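Local coordinates for replicase polyprotein 1a (Avian infectious bronchitis virus, PDB 3LD1) that is of unknown function but is a fragment of non-structural protein 2, a product released when the coronavirus replicase polyprotein is cleaved, at residues C16-F21 / R96-L101; F20-H25 / A83-I88. The protein carries 3 engineered substitutions. All blocks are in the same frame, centred on the assembly; numbering follows the deposited sequence.

Contact 1: C16-F21 / R96-L101; sequences CDALFF and RKYREL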
loop_
_atom_site.group_PDB
_atom_site.type_symbol
_atom_site.label_atom_id
_atom_site.label_comp_id
_atom_site.label_asym_id
_atom_site.label_seq_id
_atom_site.Cartn_x
_atom_site.Cartn_y
_atom_site.Cartn_z
ATOM N N CYS A 16 -16.712 -5.229 -22.666
ATOM C CA CYS A 16 -15.310 -5.220 -22.547
ATOM C C CYS A 16 -14.808 -6.256 -21.521
ATOM O O CYS A 16 -13.846 -6.996 -21.754
ATOM C CB CYS A 16 -14.800 -3.833 -22.160
ATOM S SG CYS A 16 -13.025 -4.048 -22.487
ATOM N N ASP A 17 -15.485 -6.313 -20.398
ATOM C CA ASP A 17 -15.176 -7.298 -19.377
ATOM C C ASP A 17 -15.370 -8.733 -19.869
ATOM O O ASP A 17 -14.510 -9.638 -19.619
ATOM C CB ASP A 17 -16.099 -7.106 -18.127
ATOM C CG ASP A 17 -15.630 -5.993 -17.186
ATOM O OD1 ASP A 17 -16.465 -5.555 -16.377
ATOM O OD2 ASP A 17 -14.436 -5.607 -17.220
ATOM N N ALA A 18 -16.495 -8.968 -20.552
ATOM C CA ALA A 18 -16.706 -10.360 -20.984
ATOM C C ALA A 18 -15.643 -10.736 -21.987
ATOM O O ALA A 18 -15.126 -11.838 -21.916
ATOM C CB ALA A 18 -18.040 -10.581 -21.552
ATOM N N LEU A 19 -15.350 -9.843 -22.944
ATOM C CA LEU A 19 -14.275 -10.101 -23.930
ATOM C C LEU A 19 -13.012 -10.392 -23.123
ATOM O O LEU A 19 -12.533 -11.506 -23.121
ATOM C CB LEU A 19 -14.043 -8.899 -24.813
ATOM C CG LEU A 19 -12.826 -8.899 -25.755
ATOM C CD1 LEU A 19 -12.816 -10.131 -26.671
ATOM C CD2 LEU A 19 -12.813 -7.578 -26.572
ATOM N N PHE A 20 -12.508 -9.426 -22.362
ATOM C CA PHE A 20 -11.276 -9.685 -21.603
ATOM C C PHE A 20 -11.277 -11.002 -20.765
ATOM O O PHE A 20 -10.246 -11.649 -20.561
ATOM C CB PHE A 20 -10.903 -8.503 -20.669
ATOM C CG PHE A 20 -9.549 -8.704 -19.947
ATOM C CD1 PHE A 20 -8.344 -8.580 -20.655
ATOM C CD2 PHE A 20 -9.507 -9.053 -18.584
ATOM C CE1 PHE A 20 -7.109 -8.778 -19.976
ATOM C CE2 PHE A 20 -8.299 -9.220 -17.881
ATOM C CZ PHE A 20 -7.093 -9.120 -18.558
ATOM N N PHE A 21 -12.430 -11.400 -20.261
ATOM C CA PHE A 21 -12.433 -12.556 -19.398
ATOM C C PHE A 21 -12.228 -13.914 -20.085
ATOM O O PHE A 21 -12.400 -14.976 -19.452
ATOM C CB PHE A 21 -13.727 -12.535 -18.638
ATOM C CG PHE A 21 -13.737 -11.545 -17.548
ATOM C CD1 PHE A 21 -12.521 -11.065 -17.023
ATOM C CD2 PHE A 21 -14.959 -11.130 -16.964
ATOM C CE1 PHE A 21 -12.543 -10.125 -15.962
ATOM C CE2 PHE A 21 -14.985 -10.176 -15.913
ATOM C CZ PHE A 21 -13.791 -9.684 -15.423
ATOM N N ARG A 96 -19.323 -16.759 -18.617
ATOM C CA ARG A 96 -20.713 -17.102 -18.284
ATOM C C ARG A 96 -21.090 -16.884 -16.851
ATOM O O ARG A 96 -22.195 -16.401 -16.621
ATOM C CB ARG A 96 -21.155 -18.477 -18.769
ATOM C CG ARG A 96 -20.976 -18.609 -20.303
ATOM C CD ARG A 96 -21.588 -19.915 -20.755
ATOM N NE ARG A 96 -22.153 -19.723 -22.069
ATOM C CZ ARG A 96 -22.614 -20.704 -22.822
ATOM N NH1 ARG A 96 -22.551 -21.949 -22.386
ATOM N NH2 ARG A 96 -23.114 -20.431 -24.009
ATOM N N LYS A 97 -20.200 -17.179 -15.907
ATOM C CA LYS A 97 -20.499 -16.864 -14.525
ATOM C C LYS A 97 -20.633 -15.336 -14.360
ATOM O O LYS A 97 -21.526 -14.823 -13.641
ATOM C CB LYS A 97 -19.431 -17.429 -13.627
ATOM C CG LYS A 97 -19.294 -18.915 -13.848
ATOM C CD LYS A 97 -18.482 -19.660 -12.720
ATOM C CE LYS A 97 -17.027 -19.145 -12.629
ATOM N NZ LYS A 97 -15.934 -19.938 -11.818
ATOM N N TYR A 98 -19.814 -14.602 -15.107
ATOM C CA TYR A 98 -19.871 -13.202 -15.023
ATOM C C TYR A 98 -21.182 -12.696 -15.529
ATOM O O TYR A 98 -21.700 -11.669 -14.969
ATOM C CB TYR A 98 -18.688 -12.557 -15.754
ATOM C CG TYR A 98 -18.767 -11.042 -16.004
ATOM C CD1 TYR A 98 -18.461 -10.105 -14.977
ATOM C CD2 TYR A 98 -19.098 -10.532 -17.297
ATOM C CE1 TYR A 98 -18.491 -8.679 -15.232
ATOM C CE2 TYR A 98 -19.133 -9.110 -17.551
ATOM C CZ TYR A 98 -18.820 -8.203 -16.522
ATOM O OH TYR A 98 -18.863 -6.822 -16.760
ATOM N N ARG A 99 -21.711 -13.327 -16.590
ATOM C CA ARG A 99 -23.015 -12.893 -17.107
ATOM C C ARG A 99 -24.003 -13.143 -15.968
ATOM O O ARG A 99 -24.848 -12.346 -15.682
ATOM C CB ARG A 99 -23.473 -13.700 -18.321
ATOM C CG ARG A 99 -24.439 -12.874 -19.197
ATOM C CD ARG A 99 -25.598 -13.578 -19.910
ATOM N NE ARG A 99 -25.498 -15.024 -20.095
ATOM C CZ ARG A 99 -25.513 -15.668 -21.271
ATOM N NH1 ARG A 99 -25.601 -14.984 -22.433
ATOM N NH2 ARG A 99 -25.441 -17.008 -21.285
ATOM N N GLU A 100 -23.815 -14.239 -15.263
ATOM C CA GLU A 100 -24.675 -14.564 -14.154
ATOM C C GLU A 100 -24.551 -13.501 -13.017
ATOM O O GLU A 100 -25.557 -12.896 -12.632
ATOM C CB GLU A 100 -24.431 -16.011 -13.663
ATOM C CG GLU A 100 -25.660 -16.694 -13.114
ATOM C CD GLU A 100 -26.690 -16.956 -14.260
ATOM O OE1 GLU A 100 -26.294 -17.528 -15.316
ATOM O OE2 GLU A 100 -27.874 -16.566 -14.133
ATOM N N LEU A 101 -23.343 -13.258 -12.491
ATOM C CA LEU A 101 -23.216 -12.199 -11.479
ATOM C C LEU A 101 -23.954 -10.915 -11.869
ATOM O O LEU A 101 -24.705 -10.409 -11.028
ATOM C CB LEU A 101 -21.780 -11.886 -11.174
ATOM C CG LEU A 101 -21.401 -10.999 -9.978
ATOM C CD1 LEU A 101 -21.746 -11.656 -8.631
ATOM C CD2 LEU A 101 -19.905 -10.742 -9.988
#
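Tyr98 offers a ring face to the edge of Phe21 and carries its hydroxyl to Asp17, in a buried helix-helix contact between the last turn of helix 13-20 and helix 93-103. With CG anti to the backbone N (chi1 167°), the tyrosine ring reaches toward helix 13-20, and it is the one residue of 96-101 that does the touching. Its CB lies 4.2 Å from CD2 of Phe21, at the start of a T-shaped stack. Further out, the CE2 corner of the Phe21 ring comes down on one face of the tyrosine, nearer the rim than the middle, and is 3.6 Å from Tyr98 CD1. The two planes stand 83° apart, so the phenylalanine presents its edge throughout. Across the tyrosine ring, CD2 has the methyl of Ala18 as a looser neighbour, CB to CD2 4.4 Å. Toward the tip the aspartate takes over: Asp17 CB is 3.3 Å from Tyr98 CZ, a close fit against the phenol end. The carboxylate plane is nearly perpendicular to the ring, at 84°. That carboxylate is held mainly from elsewhere. Its OD2 pairs with Arg37 and accepts from Ala138 N, while OD1 accepts from Lys139 N, which ties the end of helix 13-20 to the loop ahead of helix 140-162 and should keep the acid from turning. Tyr98 OH lies 2.7 Å from Asp17 OD1, at best a weak hydrogen bond, since the same proton has another acceptor within reach.

Contact 2: F20-H25 / A83-I88; sequences FFYTSH and ADLEDI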
loop_
_atom_site.group_PDB
_atom_site.type_symbol
_atom_site.label_atom_id
_atom_site.label_comp_id
_atom_site.label_asym_id
_atom_site.label_seq_id
_atom_site.Cartn_x
_atom_site.Cartn_y
_atom_site.Cartn_z
ATOM N N PHE A 20 -12.508 -9.426 -22.362
ATOM C CA PHE A 20 -11.276 -9.685 -21.603
ATOM C C PHE A 20 -11.277 -11.002 -20.765
ATOM O O PHE A 20 -10.246 -11.649 -20.561
ATOM C CB PHE A 20 -10.903 -8.503 -20.669
ATOM C CG PHE A 20 -9.549 -8.704 -19.947
ATOM C CD1 PHE A 20 -8.344 -8.580 -20.655
ATOM C CD2 PHE A 20 -9.507 -9.053 -18.584
ATOM C CE1 PHE A 20 -7.109 -8.778 -19.976
ATOM C CE2 PHE A 20 -8.299 -9.220 -17.881
ATOM C CZ PHE A 20 -7.093 -9.120 -18.558
ATOM N N PHE A 21 -12.430 -11.400 -20.261
ATOM C CA PHE A 21 -12.433 -12.556 -19.398
ATOM C C PHE A 21 -12.228 -13.914 -20.085
ATOM O O PHE A 21 -12.400 -14.976 -19.452
ATOM C CB PHE A 21 -13.727 -12.535 -18.638
ATOM C CG PHE A 21 -13.737 -11.545 -17.548
ATOM C CD1 PHE A 21 -12.521 -11.065 -17.023
ATOM C CD2 PHE A 21 -14.959 -11.130 -16.964
ATOM C CE1 PHE A 21 -12.543 -10.125 -15.962
ATOM C CE2 PHE A 21 -14.985 -10.176 -15.913
ATOM C CZ PHE A 21 -13.791 -9.684 -15.423
ATOM N N TYR A 22 -11.892 -13.898 -21.377
ATOM C CA TYR A 22 -11.475 -15.116 -22.075
ATOM C C TYR A 22 -10.011 -15.380 -21.851
ATOM O O TYR A 22 -9.529 -16.439 -22.242
ATOM C CB TYR A 22 -11.702 -14.997 -23.577
ATOM C CG TYR A 22 -13.097 -15.318 -23.985
ATOM C CD1 TYR A 22 -13.377 -16.519 -24.705
ATOM C CD2 TYR A 22 -14.166 -14.418 -23.702
ATOM C CE1 TYR A 22 -14.748 -16.841 -25.104
ATOM C CE2 TYR A 22 -15.500 -14.727 -24.104
ATOM C CZ TYR A 22 -15.750 -15.965 -24.786
ATOM O OH TYR A 22 -16.970 -16.300 -25.154
ATOM N N THR A 23 -9.311 -14.416 -21.233
ATOM C CA THR A 23 -7.858 -14.445 -21.074
ATOM C C THR A 23 -7.393 -15.742 -20.397
ATOM O O THR A 23 -8.144 -16.346 -19.581
ATOM C CB THR A 23 -7.347 -13.253 -20.252
ATOM O OG1 THR A 23 -5.915 -13.202 -20.354
ATOM C CG2 THR A 23 -7.761 -13.400 -18.785
ATOM N N SER A 24 -6.195 -16.187 -20.793
ATOM C CA SER A 24 -5.677 -17.464 -20.314
ATOM C C SER A 24 -4.707 -17.086 -19.213
ATOM O O SER A 24 -4.277 -17.930 -18.405
ATOM C CB SER A 24 -4.984 -18.304 -21.455
ATOM O OG SER A 24 -4.134 -17.532 -22.312
ATOM N N HIS A 25 -4.384 -15.796 -19.164
ATOM C CA HIS A 25 -3.360 -15.353 -18.285
ATOM C C HIS A 25 -3.659 -15.801 -16.887
ATOM O O HIS A 25 -4.811 -15.749 -16.488
ATOM C CB HIS A 25 -3.181 -13.883 -18.344
ATOM C CG HIS A 25 -1.875 -13.450 -17.782
ATOM N ND1 HIS A 25 -1.625 -13.430 -16.422
ATOM C CD2 HIS A 25 -0.725 -13.082 -18.391
ATOM C CE1 HIS A 25 -0.387 -13.026 -16.219
ATOM N NE2 HIS A 25 0.176 -12.800 -17.396
ATOM N N ALA A 83 -23.784 -13.616 -26.717
ATOM C CA ALA A 83 -24.065 -14.521 -27.848
ATOM C C ALA A 83 -23.163 -14.210 -29.060
ATOM O O ALA A 83 -22.577 -15.116 -29.669
ATOM C CB ALA A 83 -25.552 -14.438 -28.239
ATOM N N ASP A 84 -23.034 -12.929 -29.389
ATOM C CA ASP A 84 -22.242 -12.497 -30.560
ATOM C C ASP A 84 -20.761 -12.809 -30.403
ATOM O O ASP A 84 -20.064 -13.239 -31.326
ATOM C CB ASP A 84 -22.527 -11.027 -30.844
ATOM C CG ASP A 84 -24.049 -10.768 -31.082
ATOM O OD1 ASP A 84 -24.615 -11.384 -32.047
ATOM O OD2 ASP A 84 -24.695 -10.018 -30.305
ATOM N N LEU A 85 -20.347 -12.673 -29.168
ATOM C CA LEU A 85 -19.058 -13.003 -28.684
ATOM C C LEU A 85 -18.783 -14.475 -28.755
ATOM O O LEU A 85 -17.709 -14.873 -29.220
ATOM C CB LEU A 85 -19.021 -12.564 -27.227
ATOM C CG LEU A 85 -17.715 -12.435 -26.504
ATOM C CD1 LEU A 85 -16.906 -11.353 -27.080
ATOM C CD2 LEU A 85 -18.060 -12.017 -25.137
ATOM N N GLU A 86 -19.738 -15.286 -28.306
ATOM C CA GLU A 86 -19.497 -16.715 -28.272
ATOM C C GLU A 86 -19.417 -17.241 -29.688
ATOM O O GLU A 86 -18.724 -18.231 -29.948
ATOM C CB GLU A 86 -20.557 -17.432 -27.456
ATOM C CG GLU A 86 -20.285 -17.238 -25.993
ATOM C CD GLU A 86 -21.304 -17.819 -25.077
ATOM O OE1 GLU A 86 -22.228 -18.465 -25.562
ATOM O OE2 GLU A 86 -21.177 -17.649 -23.848
ATOM N N ASP A 87 -20.072 -16.563 -30.621
ATOM C CA ASP A 87 -20.021 -16.973 -32.054
ATOM C C ASP A 87 -18.650 -16.849 -32.623
ATOM O O ASP A 87 -18.282 -17.581 -33.533
ATOM C CB ASP A 87 -20.966 -16.149 -32.919
ATOM C CG ASP A 87 -22.420 -16.477 -32.647
ATOM O OD1 ASP A 87 -22.711 -17.574 -32.041
ATOM O OD2 ASP A 87 -23.261 -15.625 -33.026
ATOM N N ILE A 88 -17.885 -15.919 -32.080
ATOM C CA ILE A 88 -16.566 -15.691 -32.550
ATOM C C ILE A 88 -15.583 -16.467 -31.714
ATOM O O ILE A 88 -14.722 -17.130 -32.291
ATOM C CB ILE A 88 -16.212 -14.243 -32.406
ATOM C CG1 ILE A 88 -17.021 -13.337 -33.372
ATOM C CG2 ILE A 88 -14.701 -14.086 -32.464
ATOM C CD1 ILE A 88 -16.900 -11.917 -32.995
#
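Tyr22 reaches from a type I beta turn toward helix 82-89, where Leu85 comes to meet it from the opposite direction and Glu86 passes its tip at about a right angle. The turn spans Phe20 to Thr23, starting on the last residue of helix 13-20; its closing bond, Thr23 N to Phe20 O, is 3.0 Å long. With CG beside the backbone N and anti to the carbonyl carbon (chi1 -83°), the tyrosine is directed out of the turn and onto the helix. Leu85, whose own CG is anti to its backbone N, extends from the helix and meets the ring obliquely. The touching atoms are its CD2 methyl and Tyr22 CE2, 3.9 Å apart. The branch carbon follows close behind, with Leu85 CG 4.0 Å from the same CE2, so the leucine meets the outer part of the ring near the hydroxyl.

Glu86 touches with its aliphatic stem: CG lies 3.5 Å from Tyr22 OH. Its chain then runs on extended, and the carboxylate, tilted 68° from the tyrosine ring plane, makes a salt bridge with Arg96 on the next helix. The phenol oxygen instead bonds to the carbonyl of Gly90, just past the end of helix 82-89, so this buried polar tip has a backbone partner while its flank lies on hydrocarbon. Backbone hydrogen bonds of Tyr22 with Val55 and of Ser24 with Glu53 tie the loop to strand 50-54 and the turn after it. The loop then bends again in an ST turn, with Thr23 OG1 accepting from His25 N at 3.2 Å.

How the contacts relate
Contacts 1 and 2 are neighbours, their centres about 8 Å apart, and both start from the end of helix 13-20, sharing Phe20 and Phe21. The second partners, helices 82-89 and 93-103, follow each other in the chain, so one helix end and the loop after it meet two consecutive helices. The two contacts also touch directly: the Arg96-Glu86 bridge, 2.7 Å from NH2 to OE1, joins the two later helices, and Leu85 CD2 lies 3.9 Å from Ala18 CB on helix 13-20. Leu85, which meets Tyr22 in contact 2, thus also packs on Ala18 of contact 1. The centres lie about 28 and 32 Å from the centre of this elongated chain, on the same side.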